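Local coordinates for protein 3-polyprenyl-4-hydroxybenzoate decarboxylase and related decarboxylases (Pelotomaculum thermopropionicum, PDB 6H6X) that binds prenylated FMN with manganese and potassium as a UbiD-family enzyme, and probably catalyses the reversible decarboxylation of aromatic acids such as furandicarboxylic acid, at residues S4-L9 against T279-P284; I190-A195 against E233-A238; K115-P120 against P284-I289; C92-P97 against L224-T229. The protein carries 8 engineered substitutions. All coordinates share one frame; numbering follows the deposited sequence.

How the contacts relate
Contacts 2 and 3 are buried and mainly apolar, built on V192, P235 and A238 in one and on Y286 among L117, I119 and prolines in the other, whereas contacts 1 and 4 are partly exposed and draw on hydrogen bonds. In contact 1 the one crossing bond comes from R6; in contact 4 they come from the backbone of a small sheet. That sheet joins contact 4 to contact 2, since strands 223-226 and 233-235 are neighbours and K226 forms a salt bridge with E233. The centres of contacts 1 and 2 lie about 9 Å apart, and R281 of the first donates to G237 O of the second. Contacts 1 and 3 share P284; 3 and 4 do not touch.

Contact 1. Residues S4-L9 against T279-P284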
# COMPACT_ATOMS: atom_id res chain seq x y z
N SER B 4 -18.96 -28.87 2.13
CA SER B 4 -18.30 -29.05 3.42
C SER B 4 -16.96 -28.36 3.35
O SER B 4 -16.44 -28.01 2.25
CB SER B 4 -18.04 -30.56 3.60
OG SER B 4 -17.21 -31.06 2.52
N LEU B 5 -16.33 -28.25 4.52
CA LEU B 5 -14.95 -27.83 4.57
C LEU B 5 -14.07 -28.69 3.64
O LEU B 5 -13.25 -28.15 2.89
CB LEU B 5 -14.42 -27.82 5.99
CG LEU B 5 -12.92 -27.50 6.09
CD1 LEU B 5 -12.64 -26.12 5.52
CD2 LEU B 5 -12.40 -27.59 7.50
N ARG B 6 -14.24 -30.01 3.68
CA ARG B 6 -13.40 -30.91 2.82
C ARG B 6 -13.49 -30.64 1.35
O ARG B 6 -12.46 -30.65 0.66
CB ARG B 6 -13.67 -32.39 3.09
CG ARG B 6 -12.83 -32.90 4.25
CD ARG B 6 -13.45 -34.09 4.85
NE ARG B 6 -13.09 -34.21 6.26
CZ ARG B 6 -12.38 -35.18 6.81
NH1 ARG B 6 -12.20 -35.16 8.12
NH2 ARG B 6 -11.89 -36.18 6.06
N GLU B 7 -14.68 -30.37 0.84
CA GLU B 7 -14.77 -29.96 -0.55
C GLU B 7 -14.08 -28.61 -0.80
O GLU B 7 -13.34 -28.46 -1.78
CB GLU B 7 -16.22 -30.02 -1.04
CG GLU B 7 -16.58 -31.49 -1.33
CD GLU B 7 -18.05 -31.84 -1.23
OE1 GLU B 7 -18.85 -31.09 -1.84
OE2 GLU B 7 -18.38 -32.87 -0.56
N TRP B 8 -14.24 -27.66 0.13
CA TRP B 8 -13.57 -26.39 -0.02
C TRP B 8 -12.08 -26.60 -0.04
O TRP B 8 -11.41 -26.01 -0.86
CB TRP B 8 -13.94 -25.38 1.10
CG TRP B 8 -13.25 -24.09 0.89
CD1 TRP B 8 -12.14 -23.64 1.53
CD2 TRP B 8 -13.56 -23.13 -0.10
NE1 TRP B 8 -11.78 -22.43 1.04
CE2 TRP B 8 -12.62 -22.10 0.03
CE3 TRP B 8 -14.56 -23.04 -1.09
CZ2 TRP B 8 -12.62 -20.97 -0.80
CZ3 TRP B 8 -14.59 -21.93 -1.90
CH2 TRP B 8 -13.61 -20.90 -1.76
N LEU B 9 -11.54 -27.44 0.84
CA LEU B 9 -10.09 -27.72 0.77
C LEU B 9 -9.64 -28.36 -0.55
O LEU B 9 -8.54 -28.09 -1.02
CB LEU B 9 -9.61 -28.56 1.94
CG LEU B 9 -9.82 -27.98 3.31
CD1 LEU B 9 -9.31 -28.94 4.36
CD2 LEU B 9 -9.12 -26.62 3.46
N THR B 279 -19.08 -34.05 19.33
CA THR B 279 -19.17 -35.04 18.25
C THR B 279 -18.32 -34.58 17.12
O THR B 279 -18.12 -33.38 16.90
CB THR B 279 -20.65 -35.28 17.74
OG1 THR B 279 -21.09 -34.22 16.90
CG2 THR B 279 -21.64 -35.38 18.90
N HIS B 280 -17.80 -35.53 16.37
CA HIS B 280 -16.94 -35.19 15.28
C HIS B 280 -16.91 -36.24 14.23
O HIS B 280 -17.28 -37.37 14.47
CB HIS B 280 -15.52 -34.82 15.77
CG HIS B 280 -14.78 -35.90 16.47
ND1 HIS B 280 -14.06 -36.88 15.80
CD2 HIS B 280 -14.60 -36.14 17.79
CE1 HIS B 280 -13.50 -37.69 16.69
NE2 HIS B 280 -13.83 -37.27 17.90
N ARG B 281 -16.49 -35.83 13.04
CA ARG B 281 -16.08 -36.77 12.04
C ARG B 281 -14.92 -37.65 12.54
O ARG B 281 -14.04 -37.25 13.38
CB ARG B 281 -15.56 -36.07 10.80
CG ARG B 281 -16.60 -35.43 9.95
CD ARG B 281 -15.94 -34.81 8.77
NE ARG B 281 -16.87 -34.08 7.96
CZ ARG B 281 -17.22 -34.37 6.70
NH1 ARG B 281 -16.72 -35.41 6.04
NH2 ARG B 281 -18.10 -33.59 6.06
N ARG B 282 -14.91 -38.84 11.95
CA ARG B 282 -13.78 -39.73 12.04
C ARG B 282 -12.62 -38.97 11.42
O ARG B 282 -12.70 -38.52 10.25
CB ARG B 282 -14.06 -41.02 11.24
CG ARG B 282 -12.98 -42.11 11.31
CD ARG B 282 -13.51 -43.47 10.83
NE ARG B 282 -14.63 -43.93 11.67
CZ ARG B 282 -15.94 -43.91 11.35
NH1 ARG B 282 -16.38 -43.45 10.16
NH2 ARG B 282 -16.82 -44.35 12.24
N GLN B 283 -11.55 -38.83 12.20
CA GLN B 283 -10.33 -38.15 11.76
C GLN B 283 -10.65 -36.71 11.30
O GLN B 283 -10.51 -36.36 10.12
CB GLN B 283 -9.58 -38.98 10.69
CG GLN B 283 -9.05 -40.32 11.25
CD GLN B 283 -7.87 -40.90 10.45
OE1 GLN B 283 -7.68 -40.59 9.26
NE2 GLN B 283 -7.06 -41.74 11.12
N PRO B 284 -11.12 -35.88 12.25
CA PRO B 284 -11.52 -34.50 11.91
C PRO B 284 -10.36 -33.56 11.57
O PRO B 284 -9.21 -33.80 11.96
CB PRO B 284 -12.19 -34.03 13.18
CG PRO B 284 -11.52 -34.75 14.27
CD PRO B 284 -11.09 -36.09 13.71
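With CG anti to its carbonyl carbon (chi1 -74°) and the chain extended from CG to NE, R281 reaches toward helix 5-14, while R6, likewise extended, comes the other way. The two arginines therefore run side by side from opposite ends, their guanidinium planes only 13° apart. R6 CD lies over one face of the R281 guanidinium, 3.7 Å from R281 NH1, and R6 NE comes within 3.8 Å of the same nitrogen. E239 probably offsets the two nearby positive charges, through a salt bridge to R6 NE and a long, weak ion pair with R281 NE. R281 NH2 also donates to G237 O. At its far end R6 NH1 gives a hydrogen bond to Q283 O, 2.9 Å long and bent to 145° at the hydrogen; the acceptor lies close to the guanidinium plane, but the donor sits above the carbonyl plane. The contact thus ties the first helix of the chain to the loop between strands 264-280 and 286-287. S4 is the N-cap of that helix, its OG accepting from E7 N at 3.1 Å, and S4 CB packs against R281 NH2 at 3.9 Å. A leucine in place of R6 would probably leave Q283 O without this donor and E239 without one of its cationic partners. From the loop side, P284 CA meets the edge of the R6 guanidinium near its plane, 3.9 Å from R6 NH1.

Contact 2. Residues I190-A195 against E233-A238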
# COMPACT_ATOMS: atom_id res chain seq x y z
N ILE B 190 -17.39 -26.29 14.19
CA ILE B 190 -16.05 -25.93 13.75
C ILE B 190 -15.76 -26.72 12.50
O ILE B 190 -15.98 -27.91 12.44
CB ILE B 190 -15.02 -26.26 14.81
CG1 ILE B 190 -15.25 -25.46 16.09
CG2 ILE B 190 -13.61 -25.96 14.30
CD1 ILE B 190 -14.43 -25.96 17.28
N GLY B 191 -15.29 -26.05 11.46
CA GLY B 191 -14.92 -26.75 10.24
C GLY B 191 -16.12 -26.80 9.34
O GLY B 191 -16.70 -27.87 9.06
N VAL B 192 -16.49 -25.62 8.88
CA VAL B 192 -17.58 -25.48 7.93
C VAL B 192 -17.12 -24.75 6.69
O VAL B 192 -16.02 -24.19 6.59
CB VAL B 192 -18.78 -24.77 8.56
CG1 VAL B 192 -19.34 -25.57 9.71
CG2 VAL B 192 -18.44 -23.35 9.04
N HIS B 193 -17.96 -24.81 5.69
CA HIS B 193 -17.70 -24.13 4.46
C HIS B 193 -17.62 -22.62 4.72
O HIS B 193 -18.39 -22.11 5.51
CB HIS B 193 -18.84 -24.45 3.48
CG HIS B 193 -18.54 -24.03 2.09
ND1 HIS B 193 -18.82 -22.76 1.63
CD2 HIS B 193 -18.00 -24.70 1.05
CE1 HIS B 193 -18.47 -22.68 0.36
NE2 HIS B 193 -17.97 -23.84 -0.01
N PRO B 194 -16.73 -21.90 4.02
CA PRO B 194 -16.67 -20.45 4.18
C PRO B 194 -17.95 -19.66 3.99
O PRO B 194 -18.10 -18.58 4.60
CB PRO B 194 -15.65 -20.02 3.13
CG PRO B 194 -14.74 -21.22 3.00
CD PRO B 194 -15.64 -22.40 3.14
N ALA B 195 -18.86 -20.14 3.16
CA ALA B 195 -20.15 -19.45 3.00
C ALA B 195 -20.91 -19.45 4.28
O ALA B 195 -21.66 -18.50 4.56
CB ALA B 195 -21.00 -20.09 1.90
N GLU B 233 -29.81 -27.36 16.44
CA GLU B 233 -29.47 -27.97 15.17
C GLU B 233 -28.06 -27.51 14.74
O GLU B 233 -27.67 -26.36 15.02
CB GLU B 233 -30.51 -27.57 14.11
CG GLU B 233 -31.96 -27.93 14.44
CD GLU B 233 -32.60 -27.01 15.49
OE1 GLU B 233 -32.51 -25.75 15.38
OE2 GLU B 233 -33.17 -27.54 16.47
N VAL B 234 -27.29 -28.41 14.11
CA VAL B 234 -25.90 -28.11 13.69
C VAL B 234 -25.68 -28.63 12.28
O VAL B 234 -26.38 -29.53 11.89
CB VAL B 234 -24.83 -28.70 14.61
CG1 VAL B 234 -24.92 -28.10 16.01
CG2 VAL B 234 -24.91 -30.22 14.68
N PRO B 235 -24.74 -28.04 11.51
CA PRO B 235 -24.49 -28.55 10.15
C PRO B 235 -24.00 -30.00 10.16
O PRO B 235 -23.09 -30.34 10.89
CB PRO B 235 -23.44 -27.60 9.61
CG PRO B 235 -23.62 -26.36 10.38
CD PRO B 235 -23.98 -26.81 11.78
N ALA B 236 -24.69 -30.84 9.41
CA ALA B 236 -24.43 -32.30 9.36
C ALA B 236 -23.01 -32.61 8.94
O ALA B 236 -22.39 -33.56 9.43
CB ALA B 236 -25.41 -32.99 8.39
N GLY B 237 -22.52 -31.82 7.98
CA GLY B 237 -21.19 -31.98 7.45
C GLY B 237 -20.05 -31.30 8.22
O GLY B 237 -18.95 -31.32 7.74
N ALA B 238 -20.29 -30.70 9.38
CA ALA B 238 -19.22 -30.02 10.13
C ALA B 238 -18.13 -31.03 10.53
O ALA B 238 -18.37 -32.20 10.50
CB ALA B 238 -19.78 -29.33 11.37
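V192 touches A238 and P235 through one of its two methyl branches. From CB the side chain forks: CG1 stands anti to the carbonyl carbon (chi1 -62°), beside the backbone N, and it is this branch that does the touching. V192 CG1 lies 4.1 Å from A238 CB and 4.4 Å from P235 CG, so a single methyl group meets both the proline ring and the alanine methyl. These are van der Waals separations, and the whole contact buries a modest 148 Å². Beside it the backbone takes part: A238 CA approaches G191 O at 3.5 Å with an angle of 145° at the hydrogen, a CA-H...O contact. The methyl of A238 also passes I190 O, 4.2 Å from A238 CB.

The two segments come from neighbouring parts of the fold. P235 to A238 form a type I beta turn, closed by the bond from A238 N to P235 O, which leads from strand 233-235 toward strand 240-246. The other segment leaves strand 184-190 of the large antiparallel sheet and enters helix 194-199. Between strand 184-190 and helix 194-199, G191 has a positive phi, where a side chain would collide with I190 O. H193 then caps the helix, its ND1 accepting from A195 N at 3.0 Å, with the donor tilted 23° from the ring plane. W8 packs its ring against that of H193. The prenylated-FMN pocket is not far off: the V192 side chain is about 7 Å from that of I150, which binds the cofactor.

Contact 3. Residues K115-P120 against P284-I289; sequences KMLPIP and PVYHTI
Y286 meets a backbone carbonyl with its ring: P118 O sits over one face, 4.0 Å above the plane and offset toward the rim. P118 is the centre of an inverse gamma turn, part of the run that follows helix 113-116, and Y286 belongs to the short strand 286-287, the edge of a mixed four-stranded sheet. CG of the tyrosine is anti to its own backbone N (chi1 -177°), which carries the ring alongside the turn. There P118 CG packs on Y286 CB at 3.9 Å, and L117 CB approaches Y286 CD2. I119 and P120 each cross the ring obliquely, with I119 CG1 3.9 Å from Y286 CE2 and P120 CD at the same separation from Y286 CE1. Replacing Y286 by an alanine would probably open a gap among L117, P118, I119 and P120 and leave P118 O without the ring face it lies over. I289, two residues beyond H287, touches the bound prenylated FMN, so this packing lies beside the cofactor pocket. P120 and T288 reach toward each other; T288 OG1 hydrogen-bonds to H122 and T132, and P120 CG lies 3.8 Å from that hydroxyl oxygen.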
# COMPACT_ATOMS: atom_id res chain seq x y z
N LYS B 115 -7.29 -32.23 25.44
CA LYS B 115 -6.75 -33.54 25.07
C LYS B 115 -7.20 -33.96 23.67
O LYS B 115 -6.42 -34.54 22.93
CB LYS B 115 -7.13 -34.65 26.07
CG LYS B 115 -6.28 -34.70 27.34
CD LYS B 115 -5.78 -36.11 27.68
CE LYS B 115 -6.89 -37.09 28.05
NZ LYS B 115 -7.54 -36.82 29.37
N MET B 116 -8.46 -33.67 23.30
CA MET B 116 -8.97 -34.11 21.99
C MET B 116 -8.52 -33.24 20.83
O MET B 116 -8.29 -33.75 19.72
CB MET B 116 -10.49 -34.09 21.99
CG MET B 116 -11.16 -35.00 22.98
SD MET B 116 -12.92 -34.65 23.02
CE MET B 116 -13.29 -34.94 21.31
N LEU B 117 -8.41 -31.94 21.08
CA LEU B 117 -8.34 -30.99 19.97
C LEU B 117 -7.13 -30.07 20.07
O LEU B 117 -6.80 -29.53 21.16
CB LEU B 117 -9.59 -30.13 19.96
CG LEU B 117 -10.92 -30.88 19.83
CD1 LEU B 117 -12.05 -29.87 19.86
CD2 LEU B 117 -10.97 -31.74 18.57
N PRO B 118 -6.46 -29.88 18.94
CA PRO B 118 -5.27 -29.05 18.89
C PRO B 118 -5.63 -27.54 18.88
O PRO B 118 -5.39 -26.88 17.92
CB PRO B 118 -4.64 -29.48 17.57
CG PRO B 118 -5.82 -29.79 16.70
CD PRO B 118 -6.79 -30.45 17.63
N ILE B 119 -6.15 -27.04 19.98
CA ILE B 119 -6.63 -25.70 20.03
C ILE B 119 -5.41 -24.83 20.25
O ILE B 119 -4.78 -24.92 21.30
CB ILE B 119 -7.65 -25.51 21.15
CG1 ILE B 119 -8.83 -26.44 20.90
CG2 ILE B 119 -8.10 -24.06 21.26
CD1 ILE B 119 -9.75 -26.58 22.06
N PRO B 120 -5.10 -23.92 19.29
CA PRO B 120 -3.89 -23.11 19.37
C PRO B 120 -3.90 -22.02 20.40
O PRO B 120 -4.96 -21.58 20.83
CB PRO B 120 -3.80 -22.46 17.98
CG PRO B 120 -4.78 -23.20 17.11
CD PRO B 120 -5.86 -23.59 18.07
N PRO B 284 -11.12 -35.88 12.25
CA PRO B 284 -11.52 -34.50 11.91
C PRO B 284 -10.36 -33.56 11.57
O PRO B 284 -9.21 -33.80 11.96
CB PRO B 284 -12.19 -34.03 13.18
CG PRO B 284 -11.52 -34.75 14.27
CD PRO B 284 -11.09 -36.09 13.71
N VAL B 285 -10.66 -32.48 10.86
CA VAL B 285 -9.75 -31.35 10.67
C VAL B 285 -10.20 -30.20 11.55
O VAL B 285 -11.33 -29.79 11.47
CB VAL B 285 -9.74 -30.87 9.22
CG1 VAL B 285 -8.60 -29.92 8.99
CG2 VAL B 285 -9.62 -32.06 8.29
N TYR B 286 -9.29 -29.67 12.37
CA TYR B 286 -9.58 -28.55 13.22
C TYR B 286 -9.24 -27.23 12.44
O TYR B 286 -8.15 -27.11 11.90
CB TYR B 286 -8.82 -28.64 14.51
CG TYR B 286 -9.14 -27.50 15.47
CD1 TYR B 286 -8.49 -26.26 15.36
CD2 TYR B 286 -10.12 -27.62 16.45
CE1 TYR B 286 -8.81 -25.21 16.20
CE2 TYR B 286 -10.42 -26.56 17.30
CZ TYR B 286 -9.76 -25.37 17.14
OH TYR B 286 -10.05 -24.31 17.98
N HIS B 287 -10.17 -26.27 12.43
CA HIS B 287 -9.97 -24.98 11.73
C HIS B 287 -9.75 -23.89 12.78
O HIS B 287 -10.49 -23.77 13.77
CB HIS B 287 -11.18 -24.69 10.88
CG HIS B 287 -11.17 -23.34 10.24
ND1 HIS B 287 -12.33 -22.64 10.03
CD2 HIS B 287 -10.17 -22.59 9.76
CE1 HIS B 287 -12.04 -21.52 9.38
NE2 HIS B 287 -10.74 -21.47 9.21
N THR B 288 -8.67 -23.12 12.61
CA THR B 288 -8.51 -21.94 13.44
C THR B 288 -8.44 -20.69 12.57
O THR B 288 -8.00 -20.76 11.41
CB THR B 288 -7.29 -22.06 14.36
OG1 THR B 288 -7.44 -21.07 15.38
CG2 THR B 288 -5.95 -21.89 13.60
N ILE B 289 -8.92 -19.58 13.12
CA ILE B 289 -8.79 -18.29 12.44
C ILE B 289 -7.80 -17.50 13.28
O ILE B 289 -7.99 -17.34 14.48
CB ILE B 289 -10.15 -17.57 12.36
CG1 ILE B 289 -11.04 -18.23 11.28
CG2 ILE B 289 -9.97 -16.11 12.03
CD1 ILE B 289 -12.52 -17.86 11.44

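Contact 4. Residues C92-P97 against L224-T229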
# COMPACT_ATOMS: atom_id res chain seq x y z
N CYS B 92 -33.37 -24.51 5.71
CA CYS B 92 -32.42 -25.61 5.83
C CYS B 92 -33.21 -26.90 5.87
O CYS B 92 -34.40 -26.92 6.24
CB CYS B 92 -31.61 -25.46 7.13
SG CYS B 92 -30.54 -24.00 7.11
N ARG B 93 -32.53 -27.98 5.52
CA ARG B 93 -33.10 -29.30 5.55
C ARG B 93 -32.56 -30.08 6.76
O ARG B 93 -31.35 -30.28 6.88
CB ARG B 93 -32.65 -29.98 4.26
CG ARG B 93 -33.29 -31.35 3.98
CD ARG B 93 -32.50 -32.16 2.94
NE ARG B 93 -33.34 -32.68 1.87
CZ ARG B 93 -33.85 -31.95 0.87
NH1 ARG B 93 -33.62 -30.63 0.77
NH2 ARG B 93 -34.61 -32.54 -0.06
N LEU B 94 -33.44 -30.52 7.66
CA LEU B 94 -33.13 -31.53 8.65
C LEU B 94 -32.90 -32.89 8.01
O LEU B 94 -33.55 -33.26 7.09
CB LEU B 94 -34.17 -31.61 9.73
CG LEU B 94 -33.68 -32.38 10.99
CD1 LEU B 94 -32.64 -31.57 11.73
CD2 LEU B 94 -34.80 -32.82 11.93
N VAL B 95 -31.91 -33.62 8.51
CA VAL B 95 -31.39 -34.81 7.89
C VAL B 95 -31.21 -35.82 9.02
O VAL B 95 -31.21 -35.45 10.19
CB VAL B 95 -30.11 -34.40 7.13
CG1 VAL B 95 -28.83 -35.08 7.59
CG2 VAL B 95 -30.32 -34.34 5.65
N SER B 96 -31.16 -37.10 8.68
CA SER B 96 -31.05 -38.14 9.69
C SER B 96 -29.65 -38.10 10.33
O SER B 96 -28.69 -37.84 9.63
CB SER B 96 -31.27 -39.53 9.05
OG SER B 96 -30.74 -40.56 9.85
N PRO B 97 -29.54 -38.40 11.65
CA PRO B 97 -28.22 -38.59 12.27
C PRO B 97 -27.42 -39.76 11.77
O PRO B 97 -26.20 -39.74 11.90
CB PRO B 97 -28.51 -38.81 13.76
CG PRO B 97 -29.97 -38.95 13.87
CD PRO B 97 -30.61 -38.34 12.67
N LEU B 224 -28.81 -30.00 8.16
CA LEU B 224 -28.68 -29.91 9.56
C LEU B 224 -29.05 -31.21 10.20
O LEU B 224 -29.78 -32.01 9.62
CB LEU B 224 -29.55 -28.83 10.13
CG LEU B 224 -29.32 -27.44 9.60
CD1 LEU B 224 -30.26 -26.47 10.34
CD2 LEU B 224 -27.87 -27.02 9.75
N VAL B 225 -28.56 -31.40 11.41
CA VAL B 225 -28.88 -32.54 12.24
C VAL B 225 -29.08 -32.08 13.68
O VAL B 225 -28.55 -31.04 14.09
CB VAL B 225 -27.78 -33.62 12.07
CG1 VAL B 225 -26.42 -33.08 12.50
CG2 VAL B 225 -28.14 -34.85 12.88
N LYS B 226 -29.87 -32.82 14.45
CA LYS B 226 -30.12 -32.50 15.86
C LYS B 226 -28.92 -32.87 16.68
O LYS B 226 -28.28 -33.88 16.40
CB LYS B 226 -31.30 -33.30 16.44
CG LYS B 226 -32.66 -33.02 15.88
CD LYS B 226 -33.16 -31.59 16.05
CE LYS B 226 -33.57 -31.31 17.45
NZ LYS B 226 -34.32 -30.00 17.44
N CYS B 227 -28.68 -32.08 17.72
CA CYS B 227 -27.64 -32.36 18.72
C CYS B 227 -28.07 -33.47 19.66
O CYS B 227 -29.24 -33.73 19.83
CB CYS B 227 -27.36 -31.09 19.53
SG CYS B 227 -26.39 -29.90 18.56
N GLU B 228 -27.09 -34.11 20.28
CA GLU B 228 -27.33 -35.19 21.25
C GLU B 228 -27.95 -34.73 22.55
O GLU B 228 -28.90 -35.34 23.02
CB GLU B 228 -26.01 -35.91 21.60
CG GLU B 228 -25.29 -36.57 20.42
CD GLU B 228 -26.10 -37.67 19.77
OE1 GLU B 228 -26.48 -38.63 20.50
OE2 GLU B 228 -26.35 -37.59 18.54
N THR B 229 -27.39 -33.68 23.16
CA THR B 229 -27.70 -33.32 24.55
C THR B 229 -28.39 -31.98 24.71
O THR B 229 -28.66 -31.56 25.83
CB THR B 229 -26.41 -33.28 25.39
OG1 THR B 229 -25.52 -32.25 24.90
CG2 THR B 229 -25.72 -34.63 25.30
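L224 is the closely packed residue of this contact: its side chain meets C92 and its backbone pairs with R93 and V95. With CG anti to its carbonyl carbon (chi1 -58°), it sets CD1 3.6 Å from C92 CB and 4.1 Å from C92 SG. Its backbone is bonded on both polar atoms, unequally: L224 N donates to R93 O at 2.9 Å and 171°, nearly straight, while the bond from V95 N to L224 O is weak, bent to 127°. L94 CA adds a CA-H...O contact to L224 O. Helix 210-217 packs against this inner part, L211 touching both C92 and L224.

The outer part is more exposed. L94 lays CD1 along the strand, 3.6 Å from L224 O and 3.9 Å from V225 CA, with its side chain toward solvent, and exposed P97 offers CB to V225 CG2 at a looser 4.1 Å. K226 turns its amine to D231 and E233.

L94 and L224 pair as a parallel beta bridge, CA atoms 4.8 Å apart, which makes strand 93-94 the edge of a three-stranded mixed sheet whose middle strand, 223-226, runs antiparallel to 233-235. The arrangement is that of a short edge strand added in parallel to a beta hairpin.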